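DNA repair protein RAD7 (Saccharomyces cerevisiae, PDB 5ZB2) serves in the global genome repair complex, which promotes nucleotide excision repair of nontranscribed DNA, and binds the Elongin-C protein Elc1. Local coordinates at residues L33-L38 against T67-L72; K59-N64 against C84-F89; F71-L76 against A96-H101. All blocks are in the same frame, centred on the assembly; numbering follows the deposited sequence.

Contact 1 of 3, residues L33-L38 against T67-L72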
loop_
_atom_site.group_PDB
_atom_site.type_symbol
_atom_site.label_atom_id
_atom_site.label_comp_id
_atom_site.label_asym_id
_atom_site.label_seq_id
_atom_site.Cartn_x
_atom_site.Cartn_y
_atom_site.Cartn_z
ATOM N N LEU A 33 2.113 -14.808 14.997
ATOM C CA LEU A 33 1.277 -15.951 15.350
ATOM C C LEU A 33 0.213 -16.213 14.290
ATOM O O LEU A 33 -0.076 -17.371 13.964
ATOM C CB LEU A 33 0.622 -15.716 16.712
ATOM C CG LEU A 33 1.581 -15.428 17.868
ATOM C CD1 LEU A 33 0.800 -15.030 19.112
ATOM C CD2 LEU A 33 2.467 -16.633 18.147
ATOM N N VAL A 34 -0.381 -15.152 13.737
ATOM C CA VAL A 34 -1.458 -15.333 12.767
ATOM C C VAL A 34 -0.925 -15.955 11.482
ATOM O O VAL A 34 -1.616 -16.744 10.827
ATOM C CB VAL A 34 -2.165 -13.992 12.494
ATOM C CG1 VAL A 34 -3.285 -14.169 11.479
ATOM C CG2 VAL A 34 -2.732 -13.426 13.777
ATOM N N PHE A 35 0.305 -15.606 11.093
ATOM C CA PHE A 35 0.883 -16.194 9.889
ATOM C C PHE A 35 1.319 -17.633 10.139
ATOM O O PHE A 35 1.194 -18.487 9.253
ATOM C CB PHE A 35 2.053 -15.344 9.390
ATOM C CG PHE A 35 1.631 -14.045 8.757
ATOM C CD1 PHE A 35 0.920 -14.040 7.565
ATOM C CD2 PHE A 35 1.943 -12.832 9.348
ATOM C CE1 PHE A 35 0.524 -12.847 6.977
ATOM C CE2 PHE A 35 1.552 -11.635 8.764
ATOM C CZ PHE A 35 0.842 -11.644 7.577
ATOM N N ASN A 36 1.823 -17.925 11.342
ATOM C CA ASN A 36 2.104 -19.311 11.703
ATOM C C ASN A 36 0.834 -20.151 11.661
ATOM O O ASN A 36 0.859 -21.311 11.234
ATOM C CB ASN A 36 2.737 -19.382 13.093
ATOM C CG ASN A 36 4.165 -18.874 13.116
ATOM O OD1 ASN A 36 4.842 -18.831 12.089
ATOM N ND2 ASN A 36 4.633 -18.496 14.299
ATOM N N LYS A 37 -0.288 -19.580 12.099
ATOM C CA LYS A 37 -1.555 -20.306 12.065
ATOM C C LYS A 37 -1.886 -20.759 10.649
ATOM O O LYS A 37 -2.250 -21.918 10.425
ATOM C CB LYS A 37 -2.676 -19.431 12.630
ATOM C CG LYS A 37 -4.047 -20.102 12.679
ATOM C CD LYS A 37 -4.064 -21.305 13.612
ATOM C CE LYS A 37 -5.458 -21.913 13.708
ATOM N NZ LYS A 37 -5.491 -23.098 14.614
ATOM N N LEU A 38 -1.759 -19.856 9.674
ATOM C CA LEU A 38 -2.025 -20.226 8.285
ATOM C C LEU A 38 -1.141 -21.389 7.848
ATOM O O LEU A 38 -1.623 -22.367 7.264
ATOM C CB LEU A 38 -1.814 -19.018 7.370
ATOM C CG LEU A 38 -1.929 -19.277 5.866
ATOM C CD1 LEU A 38 -3.290 -19.840 5.519
ATOM C CD2 LEU A 38 -1.663 -17.999 5.083
ATOM N N THR A 67 -1.131 -15.682 -2.133
ATOM C CA THR A 67 -0.258 -16.744 -1.648
ATOM C C THR A 67 1.014 -16.207 -1.010
ATOM O O THR A 67 1.656 -16.927 -0.234
ATOM C CB THR A 67 0.104 -17.692 -2.795
ATOM O OG1 THR A 67 0.685 -16.947 -3.871
ATOM C CG2 THR A 67 -1.130 -18.412 -3.296
ATOM N N LEU A 68 1.394 -14.965 -1.320
ATOM C CA LEU A 68 2.561 -14.356 -0.690
ATOM C C LEU A 68 2.496 -14.443 0.827
ATOM O O LEU A 68 3.536 -14.455 1.495
ATOM C CB LEU A 68 2.675 -12.891 -1.123
ATOM C CG LEU A 68 3.760 -12.051 -0.441
ATOM C CD1 LEU A 68 5.144 -12.590 -0.777
ATOM C CD2 LEU A 68 3.629 -10.592 -0.848
ATOM N N GLN A 69 1.288 -14.500 1.389
ATOM C CA GLN A 69 1.132 -14.489 2.838
ATOM C C GLN A 69 1.696 -15.740 3.491
ATOM O O GLN A 69 1.946 -15.728 4.701
ATOM C CB GLN A 69 -0.346 -14.324 3.193
ATOM C CG GLN A 69 -0.910 -12.976 2.770
ATOM C CD GLN A 69 -2.385 -12.846 3.065
ATOM O OE1 GLN A 69 -2.785 -12.155 4.002
ATOM N NE2 GLN A 69 -3.203 -13.516 2.270
ATOM N N LEU A 70 1.904 -16.811 2.720
ATOM C CA LEU A 70 2.545 -18.013 3.244
ATOM C C LEU A 70 3.984 -17.758 3.680
ATOM O O LEU A 70 4.527 -18.526 4.485
ATOM C CB LEU A 70 2.517 -19.115 2.179
ATOM C CG LEU A 70 1.124 -19.508 1.675
ATOM C CD1 LEU A 70 1.201 -20.232 0.337
ATOM C CD2 LEU A 70 0.416 -20.371 2.709
ATOM N N PHE A 71 4.611 -16.698 3.174
ATOM C CA PHE A 71 6.028 -16.446 3.389
ATOM C C PHE A 71 6.290 -15.297 4.354
ATOM O O PHE A 71 7.438 -14.858 4.479
ATOM C CB PHE A 71 6.707 -16.158 2.048
ATOM C CG PHE A 71 6.497 -17.228 1.020
ATOM C CD1 PHE A 71 5.377 -17.216 0.207
ATOM C CD2 PHE A 71 7.422 -18.246 0.863
ATOM C CE1 PHE A 71 5.182 -18.202 -0.739
ATOM C CE2 PHE A 71 7.230 -19.233 -0.084
ATOM C CZ PHE A 71 6.112 -19.211 -0.884
ATOM N N LEU A 72 5.267 -14.802 5.045
ATOM C CA LEU A 72 5.402 -13.612 5.872
ATOM C C LEU A 72 5.641 -13.976 7.334
ATOM O O LEU A 72 5.153 -14.993 7.834
ATOM C CB LEU A 72 4.158 -12.726 5.757
ATOM C CG LEU A 72 3.847 -12.153 4.370
ATOM C CD1 LEU A 72 2.596 -11.286 4.424
ATOM C CD2 LEU A 72 5.016 -11.354 3.816
#
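Phe35 of helix 8-41 lays its ring over Leu72, so that the long N-terminal helix docks on the loop leading into strand 78-81, the first strand of the leucine-rich-repeat solenoid. The principal interaction is a CH-pi contact: Leu72 CB stands 3.8 Å from the centroid of the Phe35 ring, only 9° off its normal. From the same side of the ring Leu72 CD1 reaches the rim, 3.6 Å from Phe35 CZ and equally near CE1. Phe35 CG lies anti to its own carbonyl carbon (chi1 -73°), which carries the ring from the helix out to the loop.

Two backbone carbonyls join in by van der Waals contact alone. Gln69 O approaches Phe35 CD1 obliquely at 3.5 Å, while Leu72 O packs on Phe35 CB. Leu72 O, buried here, also accepts from Arg39 NH1, one turn further along the helix, and Leu70 O receives the same guanidinium nitrogen. With an alanine here in place of Phe35, Leu72 CB and CD1 would probably lose the surface they rest on, opening a gap between helix and loop.

Purely aliphatic packing adds a second foothold. Leu38, three residues after Phe35 and on the same flank of the helix, meets Leu70 of the 3-10 turn 69-71, their side chains crossing at about a right angle. Trp23 of the second subunit, another copy of this protein, packs on both Leu38 and Gln69, placing this seam beside the dimer contact. The two leucines touch methyl to methyl, Leu38 CD2 lying 3.9 Å from Leu70 CD2.

Contact 2 of 3, residues K59-N64 against C84-F89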
loop_
_atom_site.group_PDB
_atom_site.type_symbol
_atom_site.label_atom_id
_atom_site.label_comp_id
_atom_site.label_asym_id
_atom_site.label_seq_id
_atom_site.Cartn_x
_atom_site.Cartn_y
_atom_site.Cartn_z
ATOM N N LYS A 59 6.401 -22.079 -10.574
ATOM C CA LYS A 59 6.232 -22.887 -11.774
ATOM C C LYS A 59 4.772 -22.996 -12.191
ATOM O O LYS A 59 4.493 -23.227 -13.372
ATOM C CB LYS A 59 6.819 -24.286 -11.560
ATOM C CG LYS A 59 8.318 -24.360 -11.783
ATOM C CD LYS A 59 8.804 -25.798 -11.881
ATOM C CE LYS A 59 8.719 -26.515 -10.545
ATOM N NZ LYS A 59 9.379 -27.849 -10.592
ATOM N N ASN A 60 3.839 -22.835 -11.256
ATOM C CA ASN A 60 2.415 -22.889 -11.556
ATOM C C ASN A 60 1.791 -21.508 -11.706
ATOM O O ASN A 60 0.563 -21.394 -11.679
ATOM C CB ASN A 60 1.678 -23.674 -10.469
ATOM C CG ASN A 60 2.026 -25.149 -10.481
ATOM O OD1 ASN A 60 1.462 -25.922 -11.253
ATOM N ND2 ASN A 60 2.958 -25.547 -9.625
ATOM N N ARG A 61 2.603 -20.461 -11.865
ATOM C CA ARG A 61 2.098 -19.091 -11.979
ATOM C C ARG A 61 1.132 -18.773 -10.841
ATOM O O ARG A 61 0.155 -18.039 -11.010
ATOM C CB ARG A 61 1.426 -18.864 -13.336
ATOM C CG ARG A 61 2.361 -19.009 -14.524
ATOM C CD ARG A 61 1.618 -18.920 -15.853
ATOM N NE ARG A 61 1.082 -17.583 -16.127
ATOM C CZ ARG A 61 -0.182 -17.209 -15.930
ATOM N NH1 ARG A 61 -1.082 -18.057 -15.448
ATOM N NH2 ARG A 61 -0.552 -15.969 -16.221
ATOM N N ALA A 62 1.414 -19.330 -9.664
ATOM C CA ALA A 62 0.526 -19.225 -8.515
ATOM C C ALA A 62 1.094 -18.343 -7.411
ATOM O O ALA A 62 0.526 -18.299 -6.315
ATOM C CB ALA A 62 0.216 -20.617 -7.960
ATOM N N LEU A 63 2.201 -17.652 -7.661
ATOM C CA LEU A 63 2.747 -16.706 -6.698
ATOM C C LEU A 63 2.118 -15.339 -6.944
ATOM O O LEU A 63 2.247 -14.776 -8.038
ATOM C CB LEU A 63 4.268 -16.639 -6.807
ATOM C CG LEU A 63 4.998 -15.922 -5.669
ATOM C CD1 LEU A 63 4.782 -16.617 -4.329
ATOM C CD2 LEU A 63 6.485 -15.821 -5.974
ATOM N N ASN A 64 1.422 -14.821 -5.936
ATOM C CA ASN A 64 0.723 -13.549 -6.053
ATOM C C ASN A 64 0.549 -12.974 -4.652
ATOM O O ASN A 64 1.042 -13.530 -3.667
ATOM C CB ASN A 64 -0.613 -13.731 -6.787
ATOM C CG ASN A 64 -1.533 -14.724 -6.098
ATOM O OD1 ASN A 64 -1.651 -14.735 -4.872
ATOM N ND2 ASN A 64 -2.187 -15.570 -6.887
ATOM N N CYS A 84 7.721 -13.522 -10.088
ATOM C CA CYS A 84 6.987 -12.532 -9.308
ATOM C C CYS A 84 6.007 -11.724 -10.144
ATOM O O CYS A 84 5.504 -10.705 -9.662
ATOM C CB CYS A 84 7.952 -11.548 -8.644
ATOM S SG CYS A 84 9.291 -12.272 -7.735
ATOM N N SER A 85 5.755 -12.129 -11.391
ATOM C CA SER A 85 5.011 -11.279 -12.317
ATOM C C SER A 85 3.714 -10.762 -11.704
ATOM O O SER A 85 3.334 -9.608 -11.927
ATOM C CB SER A 85 4.721 -12.044 -13.610
ATOM O OG SER A 85 5.906 -12.230 -14.356
ATOM N N LYS A 86 3.027 -11.596 -10.924
ATOM C CA LYS A 86 1.716 -11.250 -10.389
ATOM C C LYS A 86 1.775 -10.539 -9.038
ATOM O O LYS A 86 0.723 -10.158 -8.513
ATOM C CB LYS A 86 0.857 -12.512 -10.267
ATOM C CG LYS A 86 0.560 -13.177 -11.603
ATOM C CD LYS A 86 -0.305 -14.417 -11.436
ATOM C CE LYS A 86 -0.652 -15.040 -12.779
ATOM N NZ LYS A 86 -1.574 -16.201 -12.637
ATOM N N ILE A 87 2.962 -10.352 -8.465
ATOM C CA ILE A 87 3.098 -9.639 -7.196
ATOM C C ILE A 87 3.049 -8.140 -7.460
ATOM O O ILE A 87 3.825 -7.614 -8.264
ATOM C CB ILE A 87 4.404 -10.036 -6.488
ATOM C CG1 ILE A 87 4.352 -11.511 -6.073
ATOM C CG2 ILE A 87 4.674 -9.131 -5.269
ATOM C CD1 ILE A 87 5.687 -12.063 -5.590
ATOM N N SER A 88 2.151 -7.445 -6.766
ATOM C CA SER A 88 1.972 -6.018 -6.978
ATOM C C SER A 88 3.015 -5.225 -6.198
ATOM O O SER A 88 3.774 -5.766 -5.391
ATOM C CB SER A 88 0.573 -5.577 -6.552
ATOM O OG SER A 88 0.480 -5.519 -5.139
ATOM N N PHE A 89 3.038 -3.911 -6.437
ATOM C CA PHE A 89 3.960 -3.055 -5.698
ATOM C C PHE A 89 3.667 -3.093 -4.206
ATOM O O PHE A 89 4.591 -2.985 -3.391
ATOM C CB PHE A 89 3.898 -1.620 -6.229
ATOM C CG PHE A 89 2.659 -0.868 -5.832
ATOM C CD1 PHE A 89 1.456 -1.097 -6.476
ATOM C CD2 PHE A 89 2.706 0.087 -4.828
ATOM C CE1 PHE A 89 0.316 -0.398 -6.116
ATOM C CE2 PHE A 89 1.569 0.788 -4.463
ATOM C CZ PHE A 89 0.373 0.543 -5.108
HETATM O O HOH W 1 3.948 -14.170 -9.951
#
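Lys86 stretches its full length along the 61-64 loop until NZ meets the backbone of Arg61, tying the end of helix 50-59 to the turn that follows strand 78-81 in the leucine-rich-repeat fold. The lysine chain is extended beyond CG, and its ammonium donates to Arg61 O over 3.0 Å, in the carbonyl plane and with a C=O...N angle of 153°. That carbonyl belongs to the residue of positive phi that completes the Schellman motif ending helix 50-59.

The Arg61 side chain, bent at chi3 (68°), crosses the lysine at about a right angle. One face of its guanidinium is turned to Lys86 CE, which lies 3.4 Å above the plane and displaced from the centre of the group. Both groups are cationic donors, and Arg61 NH1 comes within 3.4 Å of Lys86 NZ without bonding; Arg61 is poorly ordered and touches a crystal neighbour, so this approach is uncertain.

Nearer its root, Lys86 CB packs against Leu63 O at 3.5 Å and against Asn64 CB. A water donates to Leu63 O (2.6 Å) and accepts from Lys86 N, joining the two backbones. Asn64 turns its OD1 back to Thr67 N in its own loop. On the buried side, Leu63 and Ile87 pack obliquely, Leu63 CD2 lying 3.9 Å from Ile87 CD1, and both side chains rest on Phe81.

The contact thus divides into an oily inner half and a charged outer side, where the Arg61 carbonyl gives the ammonium an in-plane acceptor without neutralising its charge; the arginine's own effect remains uncertain.

Contact 3 of 3, residues F71-L76 against A96-H101. With 9FO (3,6,9,12,15,18,21,24,27,30,33,36,39,42,45,48,51,54,57-nonadecaoxanonapentacontane-1,59-diol), chain K.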
loop_
_atom_site.group_PDB
_atom_site.type_symbol
_atom_site.label_atom_id
_atom_site.label_comp_id
_atom_site.label_asym_id
_atom_site.label_seq_id
_atom_site.Cartn_x
_atom_site.Cartn_y
_atom_site.Cartn_z
ATOM N N PHE A 71 4.611 -16.698 3.174
ATOM C CA PHE A 71 6.028 -16.446 3.389
ATOM C C PHE A 71 6.290 -15.297 4.354
ATOM O O PHE A 71 7.438 -14.858 4.479
ATOM C CB PHE A 71 6.707 -16.158 2.048
ATOM C CG PHE A 71 6.497 -17.228 1.020
ATOM C CD1 PHE A 71 5.377 -17.216 0.207
ATOM C CD2 PHE A 71 7.422 -18.246 0.863
ATOM C CE1 PHE A 71 5.182 -18.202 -0.739
ATOM C CE2 PHE A 71 7.230 -19.233 -0.084
ATOM C CZ PHE A 71 6.112 -19.211 -0.884
ATOM N N LEU A 72 5.267 -14.802 5.045
ATOM C CA LEU A 72 5.402 -13.612 5.872
ATOM C C LEU A 72 5.641 -13.976 7.334
ATOM O O LEU A 72 5.153 -14.993 7.834
ATOM C CB LEU A 72 4.158 -12.726 5.757
ATOM C CG LEU A 72 3.847 -12.153 4.370
ATOM C CD1 LEU A 72 2.596 -11.286 4.424
ATOM C CD2 LEU A 72 5.016 -11.354 3.816
ATOM N N LYS A 73 6.397 -13.116 8.016
ATOM C CA LYS A 73 6.719 -13.279 9.433
ATOM C C LYS A 73 7.376 -14.634 9.706
ATOM O O LYS A 73 6.922 -15.424 10.536
ATOM C CB LYS A 73 5.467 -13.088 10.296
ATOM C CG LYS A 73 4.941 -11.652 10.349
ATOM C CD LYS A 73 6.011 -10.642 10.775
ATOM C CE LYS A 73 6.678 -11.012 12.093
ATOM N NZ LYS A 73 7.777 -10.066 12.444
ATOM N N THR A 74 8.467 -14.887 8.988
ATOM C CA THR A 74 9.333 -16.031 9.232
ATOM C C THR A 74 10.732 -15.527 9.564
ATOM O O THR A 74 11.049 -14.348 9.388
ATOM C CB THR A 74 9.387 -16.971 8.018
ATOM O OG1 THR A 74 10.240 -16.414 7.010
ATOM C CG2 THR A 74 7.993 -17.188 7.435
ATOM N N ASP A 75 11.576 -16.431 10.058
ATOM C CA ASP A 75 12.976 -16.116 10.307
ATOM C C ASP A 75 13.873 -16.491 9.131
ATOM O O ASP A 75 15.085 -16.650 9.308
ATOM C CB ASP A 75 13.458 -16.803 11.590
ATOM C CG ASP A 75 13.326 -18.310 11.534
ATOM O OD1 ASP A 75 12.376 -18.799 10.895
ATOM O OD2 ASP A 75 14.171 -19.006 12.137
ATOM N N LEU A 76 13.299 -16.633 7.939
ATOM C CA LEU A 76 14.075 -16.991 6.761
ATOM C C LEU A 76 15.039 -15.865 6.398
ATOM O O LEU A 76 14.725 -14.681 6.547
ATOM C CB LEU A 76 13.135 -17.290 5.593
ATOM C CG LEU A 76 13.745 -17.829 4.298
ATOM C CD1 LEU A 76 14.437 -19.163 4.524
ATOM C CD2 LEU A 76 12.668 -17.964 3.235
ATOM N N ALA A 96 8.703 -6.693 2.512
ATOM C CA ALA A 96 9.785 -5.998 3.202
ATOM C C ALA A 96 9.421 -5.706 4.652
ATOM O O ALA A 96 10.268 -5.814 5.546
ATOM C CB ALA A 96 10.131 -4.700 2.471
ATOM N N ILE A 97 8.166 -5.330 4.908
ATOM C CA ILE A 97 7.760 -4.989 6.268
ATOM C C ILE A 97 7.793 -6.222 7.164
ATOM O O ILE A 97 8.182 -6.140 8.336
ATOM C CB ILE A 97 6.366 -4.329 6.252
ATOM C CG1 ILE A 97 6.434 -2.947 5.591
ATOM C CG2 ILE A 97 5.780 -4.220 7.657
ATOM C CD1 ILE A 97 7.330 -1.941 6.296
ATOM N N PHE A 98 7.405 -7.383 6.632
ATOM C CA PHE A 98 7.184 -8.576 7.440
ATOM C C PHE A 98 8.278 -9.632 7.280
ATOM O O PHE A 98 8.072 -10.785 7.671
ATOM C CB PHE A 98 5.822 -9.185 7.100
ATOM C CG PHE A 98 4.650 -8.423 7.659
ATOM C CD1 PHE A 98 4.644 -7.993 8.976
ATOM C CD2 PHE A 98 3.544 -8.149 6.869
ATOM C CE1 PHE A 98 3.563 -7.303 9.491
ATOM C CE2 PHE A 98 2.464 -7.457 7.379
ATOM C CZ PHE A 98 2.474 -7.035 8.690
ATOM N N SER A 99 9.443 -9.272 6.735
ATOM C CA SER A 99 10.555 -10.216 6.582
ATOM C C SER A 99 11.868 -9.534 6.941
ATOM O O SER A 99 12.820 -9.529 6.156
ATOM C CB SER A 99 10.604 -10.775 5.159
ATOM O OG SER A 99 9.445 -11.529 4.868
ATOM N N PRO A 100 11.963 -8.972 8.148
ATOM C CA PRO A 100 13.146 -8.164 8.487
ATOM C C PRO A 100 14.445 -8.955 8.552
ATOM O O PRO A 100 15.519 -8.342 8.519
ATOM C CB PRO A 100 12.784 -7.574 9.857
ATOM C CG PRO A 100 11.804 -8.543 10.437
ATOM C CD PRO A 100 11.019 -9.078 9.274
ATOM N N HIS A 101 14.396 -10.281 8.641
ATOM C CA HIS A 101 15.606 -11.080 8.796
ATOM C C HIS A 101 16.283 -11.404 7.468
ATOM O O HIS A 101 17.258 -12.158 7.458
ATOM C CB HIS A 101 15.283 -12.380 9.537
ATOM C CG HIS A 101 14.641 -12.167 10.872
ATOM N ND1 HIS A 101 15.370 -11.959 12.023
ATOM C CD2 HIS A 101 13.338 -12.120 11.238
ATOM C CE1 HIS A 101 14.543 -11.797 13.040
ATOM N NE2 HIS A 101 13.305 -11.890 12.591
HETATM O OAA 9FO K . 4.204 5.916 9.341
HETATM C CAB 9FO K . 3.884 4.560 9.478
HETATM C CAC 9FO K . 2.484 4.422 10.075
HETATM O OAD 9FO K . 2.318 3.146 10.624
HETATM C CAE 9FO K . 2.109 2.125 9.694
HETATM C CAF 9FO K . 2.342 0.774 10.368
HETATM O OAG 9FO K . 2.776 -0.154 9.417
HETATM C CAH 9FO K . 4.131 -0.046 9.085
HETATM C CAI 9FO K . 4.278 -0.246 7.583
HETATM O OAJ 9FO K . 4.040 0.980 6.956
HETATM C CAK 9FO K . 3.332 0.891 5.754
HETATM C CAL 9FO K . 2.830 2.277 5.364
HETATM O OAM 9FO K . 1.495 2.194 4.950
HETATM C CAN 9FO K . 0.712 3.281 5.344
HETATM C CAO 9FO K . 0.316 3.109 6.803
HETATM O OAP 9FO K . -1.079 3.061 6.910
HETATM C CAQ 9FO K . -1.531 2.691 8.177
HETATM C CAR 9FO K . -1.414 1.179 8.323
HETATM O OAS 9FO K . -2.167 0.739 9.413
HETATM C CAT 9FO K . -1.600 -0.346 10.092
HETATM C CAU 9FO K . -1.535 -1.587 9.200
HETATM O OAV 9FO K . -0.211 -2.026 9.118
HETATM C CAW 9FO K . -0.007 -3.063 8.201
HETATM C CAX 9FO K . 1.485 -3.387 8.131
HETATM O OAY 9FO K . 2.059 -2.793 7.001
HETATM C CAZ 9FO K . 1.801 -3.451 5.792
HETATM C CBA 9FO K . 2.693 -2.868 4.699
HETATM O OBB 9FO K . 1.925 -2.422 3.620
HETATM C CBC 9FO K . 1.582 -1.065 3.642
HETATM C CBD 9FO K . 0.965 -0.701 2.296
HETATM O OBE 9FO K . -0.381 -1.071 2.298
HETATM C CBF 9FO K . -0.777 -1.696 1.115
HETATM C CBG 9FO K . -2.274 -1.980 1.170
HETATM O OBH 9FO K . -2.701 -1.938 2.507
HETATM C CBI 9FO K . -3.834 -2.714 2.786
HETATM C CBJ 9FO K . -3.871 -3.062 4.272
HETATM O OBK 9FO K . -4.267 -4.400 4.412
HETATM C CBL 9FO K . -3.547 -5.145 5.357
HETATM C CBM 9FO K . -3.658 -6.626 5.012
HETATM O OBN 9FO K . -2.753 -7.357 5.788
HETATM C CBO 9FO K . -1.510 -7.582 5.186
HETATM C CBP 9FO K . -1.594 -8.752 4.204
HETATM O OBQ 9FO K . -0.619 -8.556 3.220
HETATM C CBR 9FO K . -0.872 -9.130 1.969
HETATM C CBS 9FO K . -0.106 -8.307 0.938
HETATM O OBT 9FO K . -0.949 -8.031 -0.143
HETATM C CBU 9FO K . -0.698 -6.810 -0.778
HETATM C CBV 9FO K . -1.948 -6.390 -1.539
HETATM O OBW 9FO K . -2.785 -5.689 -0.668
HETATM C CBX 9FO K . -3.997 -5.288 -1.240
HETATM C CBY 9FO K . -4.982 -4.902 -0.139
HETATM O OBZ 9FO K . -4.960 -5.856 0.886
HETATM C CCA 9FO K . -6.229 -6.335 1.237
HETATM C CCB 9FO K . -6.143 -7.070 2.573
HETATM O OCC 9FO K . -5.837 -8.427 2.416
HETATM C CCD 9FO K . -4.594 -8.732 1.849
HETATM C CCE 9FO K . -4.805 -8.941 0.351
HETATM O OCF 9FO K . -4.225 -10.140 -0.074
HETATM C CCG 9FO K . -4.037 -10.228 -1.460
HETATM C CCH 9FO K . -5.303 -9.816 -2.214
HETATM O OCI 9FO K . -5.294 -10.378 -3.497
HETATM O O HOH W 2 9.181 -14.119 6.307
HETATM O O HOH W 3 8.034 -7.598 10.643
HETATM O O HOH W 4 12.614 -12.866 7.675
#
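Lys73 N donates to Phe98 O over 2.9 Å, the one direct hydrogen bond between residues 71-76 and 96-101, at the C-terminal part of helix 89-98 in this solenoid. The bond is bent, 144° at the hydrogen, with the donor tilted 17° from the carbonyl plane.

Nonpolar contacts lie beside it. Lys73 folds at chi2 and chi3 (both -54°), which brings its CD to 3.5 Å from Phe98 CD1. Leu72 CD2 adds a methyl 4.0 Å from Phe98 CB, and Ile97 CG2 covers one face of the Phe98 ring. Phe98 CZ touches the bound polyethylene glycol at its CAX, 3.8 Å away.

Three waters bridge further polar atoms of the two segments. One donates to Phe71 O, accepts from Thr74 N and also bonds Thr74 OG1 and Ser99 OG. A second accepts from Lys73 NZ and donates to Ile97 O (2.7 Å). A third donates to Thr74 O and Leu76 O and accepts from His101 N; Thr74 OG1 accepts from Leu76 N in an ST turn.

Lys73 thus works twice, its methylenes against an aromatic ring and its ammonium in a salt bridge to Asp28 of helix 8-41, which probably offsets much of its charge.

All three contacts involve the loop between helix 50-59 and strand 78-81, at the N-terminal end of the solenoid. Contact 1 is the core member: every touching residue is buried, and apolar surfaces do the work. Contacts 2 and 3 are partly buried and mix apolar packing with direct and water-mediated hydrogen bonds. Contacts 1 and 3 share Phe71 and Leu72, with Leu72 sandwiched between helices 8-41 and 89-98; Phe35 CD2 also lies 3.4 Å from Lys73 CG. Contact 2 joins them from further up the loop, where Leu63 CD1 packs on Phe71 CE1 at 3.9 Å. The second subunit reaches contacts 1 and 2, whereas contact 3 meets no other protein chain.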